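PDB 4O9D: Rik1-associated factor 1 from Schizosaccharomyces pombe, which serves in the Clr4 methyltransferase complex, which methylates histone H3 to form H3K9me and establish heterochromatin, and is represented here by its WD-repeat propeller. Local coordinates for residues 44-49 / 93-98; 103-108 / 136-141. All coordinates share one frame; numbering follows the deposited sequence.

Overall arrangement
Both contacts are buried joints between consecutive blades of an eight-bladed beta-propeller, and the blade that includes strands 87-97 and 103-108 takes part in each. Its strand 87-97 receives strand 44-49 of the preceding blade in contact 1; the neighbouring strand 103-108 receives strand 133-138 of the following blade in contact 2. The two centres lie 9 Å apart, about 10 and 12 Å from the centre of the chain. No hydrogen bond joins the paired segments of either contact. Both lay a leucine on glycine-bearing backbone. Contact 1 adds the F97 ring against the F45-A46 peptide and a lysine at its partly exposed end, whereas contact 2 adds L138 against the Y105 ring.

Contact 1: residues 44-49 / 93-98; sequences KFALGS and SDLCFS. With EDO (1,2-ethanediol), chain C.
F97 and L95 reach from one propeller blade to the backbone of strand 44-49 in the blade before it. The two strands run antiparallel at 172°, but their axes are 7.7 Å apart and no hydrogen bond joins them, the geometry of stacked sheet faces rather than of sheet neighbours. Packing is tightest at F97. Its ring comes edge-on to the peptide between F45 and A46: CZ lies 3.6 Å from F45 C, and CE2 is 3.7 Å from A46 N, both backbone atoms near the ring plane. The methyl of A46 stands off that plane, its CB 3.8 Å from F97 CZ. CG of F97 is anti to its own carbonyl carbon (chi1 -79°), which directs the ring across the gap. The other face of strand 44-49 carries F45, whose ring meets those of F67 and F419.

The loose side is at K44. Its CB points at the opposite strand, but the chain bends away to a partly exposed end, where NZ forms a salt bridge with D66. A weak hydrogen bond of 3.1 Å also links K44 NZ to O1 of an ethanediol, probably from the crystallisation liquor.

D94 points away from strand 44-49, toward the next blade, where its OD2 pairs with K135 and the amide of L136. On the side that does face strand 44-49, L95 covers G48, where no side chain intervenes; L95 CD2 approaches G48 N to 4.0 Å.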
ATOM      1  N   LYS A  44      14.176  11.249   1.195  1.00 28.18           N
ATOM      2  CA  LYS A  44      14.412  10.096   2.054  1.00 29.92           C
ATOM      3  C   LYS A  44      13.379   9.048   1.718  1.00 30.82           C
ATOM      4  O   LYS A  44      12.331   9.385   1.163  1.00 28.23           O
ATOM      5  CB  LYS A  44      14.289  10.504   3.526  1.00 33.22           C
ATOM      6  CG  LYS A  44      15.316  11.535   3.964  1.00 37.99           C
ATOM      7  CD  LYS A  44      15.244  11.785   5.459  1.00 43.33           C
ATOM      8  CE  LYS A  44      16.464  12.548   5.963  1.00 46.56           C
ATOM      9  NZ  LYS A  44      17.533  11.609   6.417  1.00 48.30           N
ATOM     10  N   PHE A  45      13.676   7.790   2.038  1.00 27.20           N
ATOM     11  CA  PHE A  45      12.751   6.697   1.780  1.00 24.47           C
ATOM     12  C   PHE A  45      12.807   5.749   2.972  1.00 25.64           C
ATOM     13  O   PHE A  45      13.715   5.834   3.795  1.00 24.47           O
ATOM     14  CB  PHE A  45      13.149   5.959   0.493  1.00 26.46           C
ATOM     15  CG  PHE A  45      14.452   5.238   0.609  1.00 27.47           C
ATOM     16  CD1 PHE A  45      14.496   3.937   1.079  1.00 25.95           C
ATOM     17  CD2 PHE A  45      15.652   5.879   0.274  1.00 31.87           C
ATOM     18  CE1 PHE A  45      15.723   3.256   1.193  1.00 30.24           C
ATOM     19  CE2 PHE A  45      16.878   5.217   0.384  1.00 27.06           C
ATOM     20  CZ  PHE A  45      16.919   3.909   0.848  1.00 28.80           C
ATOM     21  N   ALA A  46      11.848   4.844   3.061  1.00 19.53           N
ATOM     22  CA  ALA A  46      11.855   3.839   4.106  1.00 22.68           C
ATOM     23  C   ALA A  46      11.343   2.507   3.580  1.00 25.92           C
ATOM     24  O   ALA A  46      10.471   2.466   2.712  1.00 26.05           O
ATOM     25  CB  ALA A  46      11.017   4.307   5.347  1.00 21.72           C
ATOM     26  N   LEU A  47      11.888   1.421   4.125  1.00 27.21           N
ATOM     27  CA  LEU A  47      11.581   0.066   3.681  1.00 28.20           C
ATOM     28  C   LEU A  47      11.093  -0.754   4.855  1.00 26.93           C
ATOM     29  O   LEU A  47      11.776  -0.829   5.869  1.00 27.01           O
ATOM     30  CB  LEU A  47      12.844  -0.619   3.136  1.00 22.74           C
ATOM     31  CG  LEU A  47      13.662   0.101   2.066  1.00 29.47           C
ATOM     32  CD1 LEU A  47      14.973  -0.681   1.787  1.00 35.08           C
ATOM     33  CD2 LEU A  47      12.865   0.274   0.775  1.00 22.55           C
ATOM     34  N   GLY A  48       9.933  -1.395   4.710  1.00 23.70           N
ATOM     35  CA  GLY A  48       9.455  -2.330   5.701  1.00 24.02           C
ATOM     36  C   GLY A  48       9.334  -3.730   5.150  1.00 25.16           C
ATOM     37  O   GLY A  48       8.806  -3.921   4.057  1.00 31.51           O
ATOM     38  N   SER A  49       9.793  -4.717   5.911  1.00 24.90           N
ATOM     39  CA  SER A  49       9.723  -6.101   5.465  1.00 30.78           C
ATOM     40  C   SER A  49       9.060  -7.015   6.478  1.00 31.31           C
ATOM     41  O   SER A  49       8.733  -6.604   7.611  1.00 32.18           O
ATOM     42  CB  SER A  49      11.115  -6.637   5.082  1.00 32.18           C
ATOM     43  OG  SER A  49      12.050  -6.481   6.123  1.00 35.29           O
ATOM     44  N   SER A  93       3.498  -3.633   8.431  1.00 22.95           N
ATOM     45  CA  SER A  93       2.300  -3.733   7.620  1.00 31.36           C
ATOM     46  C   SER A  93       2.092  -2.457   6.796  1.00 25.56           C
ATOM     47  O   SER A  93       1.575  -2.510   5.687  1.00 27.69           O
ATOM     48  CB  SER A  93       1.076  -4.067   8.495  1.00 28.64           C
ATOM     49  OG  SER A  93       0.853  -3.056   9.464  1.00 28.22           O
ATOM     50  N   ASP A  94       2.513  -1.311   7.306  1.00 21.97           N
ATOM     51  CA  ASP A  94       2.412  -0.101   6.511  1.00 28.26           C
ATOM     52  C   ASP A  94       3.332   0.953   7.090  1.00 28.03           C
ATOM     53  O   ASP A  94       3.830   0.820   8.199  1.00 26.86           O
ATOM     54  CB  ASP A  94       0.962   0.416   6.457  1.00 22.73           C
ATOM     55  CG  ASP A  94       0.608   1.080   5.093  1.00 28.55           C
ATOM     56  OD1 ASP A  94       1.528   1.304   4.267  1.00 27.62           O
ATOM     57  OD2 ASP A  94      -0.588   1.381   4.862  1.00 26.24           O
ATOM     58  N   LEU A  95       3.572   1.999   6.322  1.00 25.73           N
ATOM     59  CA  LEU A  95       4.324   3.133   6.815  1.00 25.72           C
ATOM     60  C   LEU A  95       4.120   4.298   5.881  1.00 30.68           C
ATOM     61  O   LEU A  95       3.775   4.115   4.713  1.00 27.01           O
ATOM     62  CB  LEU A  95       5.812   2.804   6.977  1.00 27.71           C
ATOM     63  CG  LEU A  95       6.459   1.808   6.022  1.00 27.20           C
ATOM     64  CD1 LEU A  95       6.556   2.374   4.632  1.00 28.54           C
ATOM     65  CD2 LEU A  95       7.843   1.427   6.556  1.00 29.62           C
ATOM     66  N   CYS A  96       4.280   5.501   6.414  1.00 25.17           N
ATOM     67  CA  CYS A  96       4.141   6.688   5.593  1.00 28.35           C
ATOM     68  C   CYS A  96       4.853   7.825   6.296  1.00 26.99           C
ATOM     69  O   CYS A  96       4.868   7.893   7.523  1.00 25.53           O
ATOM     70  CB  CYS A  96       2.668   7.026   5.362  1.00 27.66           C
ATOM     71  SG  CYS A  96       1.686   7.066   6.860  1.00 32.66           S
ATOM     72  N   PHE A  97       5.454   8.699   5.511  1.00 24.03           N
ATOM     73  CA  PHE A  97       6.155   9.855   6.053  1.00 28.57           C
ATOM     74  C   PHE A  97       5.179  10.977   6.355  1.00 29.96           C
ATOM     75  O   PHE A  97       4.183  11.155   5.649  1.00 23.10           O
ATOM     76  CB  PHE A  97       7.187  10.352   5.045  1.00 28.91           C
ATOM     77  CG  PHE A  97       8.451   9.534   5.019  1.00 30.66           C
ATOM     78  CD1 PHE A  97       9.478   9.800   5.916  1.00 28.49           C
ATOM     79  CD2 PHE A  97       8.621   8.509   4.103  1.00 23.80           C
ATOM     80  CE1 PHE A  97      10.649   9.068   5.892  1.00 30.21           C
ATOM     81  CE2 PHE A  97       9.803   7.760   4.084  1.00 25.76           C
ATOM     82  CZ  PHE A  97      10.813   8.050   4.981  1.00 26.62           C
ATOM     83  N   SER A  98       5.480  11.736   7.404  1.00 25.48           N
ATOM     84  CA  SER A  98       4.657  12.867   7.802  1.00 28.02           C
ATOM     85  C   SER A  98       4.648  13.964   6.757  1.00 29.53           C
ATOM     86  O   SER A  98       5.638  14.167   6.045  1.00 28.85           O
ATOM     87  CB  SER A  98       5.184  13.436   9.125  1.00 30.20           C
ATOM     88  OG  SER A  98       4.631  14.702   9.354  1.00 36.33           O
TER
HETATM   89  C1  EDO C 701      18.913   7.493   7.348  1.00 35.54           C
HETATM   90  O1  EDO C 701      18.494   8.849   7.556  1.00 50.59           O
HETATM   91  C2  EDO C 701      20.138   7.451   6.434  1.00 38.30           C
HETATM   92  O2  EDO C 701      21.160   8.357   6.874  1.00 39.59           O

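Contact 2: residues 103-108 / 136-141; sequences FLYTGA and LALSDD
Y105 and L136 begin the contact between strand 103-108 of one propeller blade and strand 133-138 at the inner edge of the next. The short strand segments run antiparallel at 155° with axes 8.7 Å apart, and no hydrogen bond passes between them; the evidence is for two sheets meeting through side chains.

Y105 can be followed outward. Its CB points at the opposite strand and lies 4.4 Å from L136 CD1. With CG anti to the carbonyl carbon (chi1 -53°), the ring then extends past L138, whose side chain crosses it at about a right angle. Along that flank CD2 is 4.2 Å from L138 CD1, and the next atom, CE2, comes closer at 3.8 Å. The ring thus meets a single methyl of L138 obliquely. At the tip, the OH is hydrogen-bonded to D142 and T158, so this polar end of an otherwise apolar contact has partners in the turn between strands 133-138 and 144-148 and on strand 153-158 of the following blade.

L136 answers from the other strand. Its side chain is extended (chi2 175°) and carries CD1 over the backbone beyond Y105, 3.7 Å from Y105 O and 3.9 Å from G107 N. The leucine packs on the main chain at G107, where the CA atoms of G107 and L136 are 7.2 Å apart.

T106 points away from the joint, and its OG1 is bonded to H78, in the loop before strand 79-81, and to W116 of strand 113-117. Strand 103-108 lies between strands 87-97 and 113-117 in its sheet. On the other side of the joint, L136 and L138 also pack against V146 and L144 of strand 144-148, next to 133-138 in the following blade.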
ATOM      1  N   PHE A 103       8.885  13.228  10.372  1.00 28.33           N
ATOM      2  CA  PHE A 103       8.639  11.963  11.055  1.00 27.19           C
ATOM      3  C   PHE A 103       8.207  10.856  10.112  1.00 26.82           C
ATOM      4  O   PHE A 103       7.691  11.123   9.027  1.00 24.70           O
ATOM      5  CB  PHE A 103       7.565  12.167  12.140  1.00 24.54           C
ATOM      6  CG  PHE A 103       7.957  13.198  13.184  1.00 30.45           C
ATOM      7  CD1 PHE A 103       8.890  12.886  14.169  1.00 29.37           C
ATOM      8  CD2 PHE A 103       7.411  14.477  13.163  1.00 31.68           C
ATOM      9  CE1 PHE A 103       9.271  13.839  15.124  1.00 33.23           C
ATOM     10  CE2 PHE A 103       7.789  15.433  14.111  1.00 31.81           C
ATOM     11  CZ  PHE A 103       8.712  15.111  15.089  1.00 29.83           C
ATOM     12  N   LEU A 104       8.444   9.620  10.546  1.00 24.54           N
ATOM     13  CA  LEU A 104       7.961   8.430   9.854  1.00 28.47           C
ATOM     14  C   LEU A 104       6.970   7.681  10.760  1.00 25.81           C
ATOM     15  O   LEU A 104       7.277   7.406  11.915  1.00 22.05           O
ATOM     16  CB  LEU A 104       9.132   7.512   9.505  1.00 26.21           C
ATOM     17  CG  LEU A 104       8.783   6.162   8.862  1.00 29.37           C
ATOM     18  CD1 LEU A 104       8.198   6.343   7.451  1.00 25.05           C
ATOM     19  CD2 LEU A 104      10.006   5.199   8.827  1.00 29.54           C
ATOM     20  N   TYR A 105       5.794   7.344  10.224  1.00 24.35           N
ATOM     21  CA  TYR A 105       4.801   6.558  10.955  1.00 21.84           C
ATOM     22  C   TYR A 105       4.805   5.091  10.480  1.00 28.31           C
ATOM     23  O   TYR A 105       4.735   4.824   9.266  1.00 24.98           O
ATOM     24  CB  TYR A 105       3.406   7.169  10.730  1.00 22.55           C
ATOM     25  CG  TYR A 105       3.295   8.650  11.030  1.00 23.08           C
ATOM     26  CD1 TYR A 105       3.592   9.143  12.297  1.00 28.64           C
ATOM     27  CD2 TYR A 105       2.858   9.550  10.066  1.00 20.84           C
ATOM     28  CE1 TYR A 105       3.474  10.494  12.587  1.00 32.14           C
ATOM     29  CE2 TYR A 105       2.735  10.910  10.339  1.00 23.88           C
ATOM     30  CZ  TYR A 105       3.037  11.381  11.613  1.00 34.70           C
ATOM     31  OH  TYR A 105       2.915  12.736  11.926  1.00 26.61           O
ATOM     32  N   THR A 106       4.889   4.138  11.410  1.00 20.51           N
ATOM     33  CA  THR A 106       4.862   2.717  11.026  1.00 23.24           C
ATOM     34  C   THR A 106       3.831   1.901  11.796  1.00 23.94           C
ATOM     35  O   THR A 106       3.466   2.231  12.951  1.00 25.58           O
ATOM     36  CB  THR A 106       6.226   1.994  11.213  1.00 24.62           C
ATOM     37  OG1 THR A 106       6.616   2.055  12.588  1.00 26.52           O
ATOM     38  CG2 THR A 106       7.319   2.590  10.330  1.00 23.72           C
ATOM     39  N   GLY A 107       3.360   0.835  11.147  1.00 21.96           N
ATOM     40  CA  GLY A 107       2.413  -0.094  11.737  1.00 23.21           C
ATOM     41  C   GLY A 107       2.944  -1.519  11.607  1.00 24.91           C
ATOM     42  O   GLY A 107       3.643  -1.838  10.668  1.00 26.93           O
ATOM     43  N   ALA A 108       2.618  -2.386  12.549  1.00 26.53           N
ATOM     44  CA  ALA A 108       3.134  -3.740  12.479  1.00 27.24           C
ATOM     45  C   ALA A 108       2.248  -4.762  13.188  1.00 26.71           C
ATOM     46  O   ALA A 108       1.240  -4.432  13.837  1.00 23.87           O
ATOM     47  CB  ALA A 108       4.574  -3.794  13.062  1.00 24.74           C
ATOM     48  N   LEU A 136      -2.252   2.103   7.111  1.00 22.34           N
ATOM     49  CA  LEU A 136      -2.206   3.506   7.528  1.00 21.63           C
ATOM     50  C   LEU A 136      -2.605   4.433   6.400  1.00 22.61           C
ATOM     51  O   LEU A 136      -2.339   4.143   5.249  1.00 24.50           O
ATOM     52  CB  LEU A 136      -0.781   3.903   7.944  1.00 21.15           C
ATOM     53  CG  LEU A 136      -0.202   3.186   9.155  1.00 26.11           C
ATOM     54  CD1 LEU A 136       1.270   3.612   9.352  1.00 24.28           C
ATOM     55  CD2 LEU A 136      -1.056   3.485  10.386  1.00 25.19           C
ATOM     56  N   ALA A 137      -3.220   5.556   6.750  1.00 22.43           N
ATOM     57  CA  ALA A 137      -3.502   6.631   5.810  1.00 24.13           C
ATOM     58  C   ALA A 137      -3.190   7.926   6.525  1.00 24.28           C
ATOM     59  O   ALA A 137      -3.246   7.969   7.771  1.00 21.36           O
ATOM     60  CB  ALA A 137      -4.954   6.626   5.396  1.00 26.56           C
ATOM     61  N   LEU A 138      -2.916   8.971   5.733  1.00 21.31           N
ATOM     62  CA  LEU A 138      -2.510  10.289   6.241  1.00 22.00           C
ATOM     63  C   LEU A 138      -3.272  11.421   5.531  1.00 24.25           C
ATOM     64  O   LEU A 138      -3.333  11.477   4.287  1.00 26.16           O
ATOM     65  CB  LEU A 138      -0.998  10.452   6.040  1.00 21.74           C
ATOM     66  CG  LEU A 138      -0.272  11.568   6.789  1.00 28.18           C
ATOM     67  CD1 LEU A 138      -0.434  11.421   8.293  1.00 22.57           C
ATOM     68  CD2 LEU A 138       1.216  11.561   6.426  1.00 32.49           C
ATOM     69  N   SER A 139      -3.858  12.325   6.302  1.00 23.07           N
ATOM     70  CA  SER A 139      -4.661  13.401   5.713  1.00 24.56           C
ATOM     71  C   SER A 139      -3.769  14.533   5.251  1.00 27.67           C
ATOM     72  O   SER A 139      -2.573  14.549   5.550  1.00 25.80           O
ATOM     73  CB  SER A 139      -5.658  13.945   6.737  1.00 23.98           C
ATOM     74  OG  SER A 139      -5.017  14.858   7.616  1.00 26.64           O
ATOM     75  N   ASP A 140      -4.358  15.501   4.560  1.00 28.96           N
ATOM     76  CA  ASP A 140      -3.615  16.677   4.115  1.00 31.86           C
ATOM     77  C   ASP A 140      -3.019  17.421   5.303  1.00 35.41           C
ATOM     78  O   ASP A 140      -1.994  18.081   5.155  1.00 35.65           O
ATOM     79  CB  ASP A 140      -4.510  17.644   3.336  1.00 32.01           C
ATOM     80  CG  ASP A 140      -4.947  17.088   1.990  1.00 43.46           C
ATOM     81  OD1 ASP A 140      -4.321  16.111   1.497  1.00 34.68           O
ATOM     82  OD2 ASP A 140      -5.913  17.655   1.431  1.00 41.87           O
ATOM     83  N   ASP A 141      -3.663  17.323   6.468  1.00 34.01           N
ATOM     84  CA  ASP A 141      -3.165  18.001   7.675  1.00 33.66           C
ATOM     85  C   ASP A 141      -2.451  17.053   8.637  1.00 34.51           C
ATOM     86  O   ASP A 141      -2.439  17.294   9.850  1.00 30.91           O
ATOM     87  CB  ASP A 141      -4.308  18.709   8.425  1.00 36.39           C
ATOM     88  CG  ASP A 141      -4.821  19.941   7.687  1.00 44.81           C
ATOM     89  OD1 ASP A 141      -4.120  20.416   6.767  1.00 45.79           O
ATOM     90  OD2 ASP A 141      -5.920  20.442   8.029  1.00 48.68           O
TER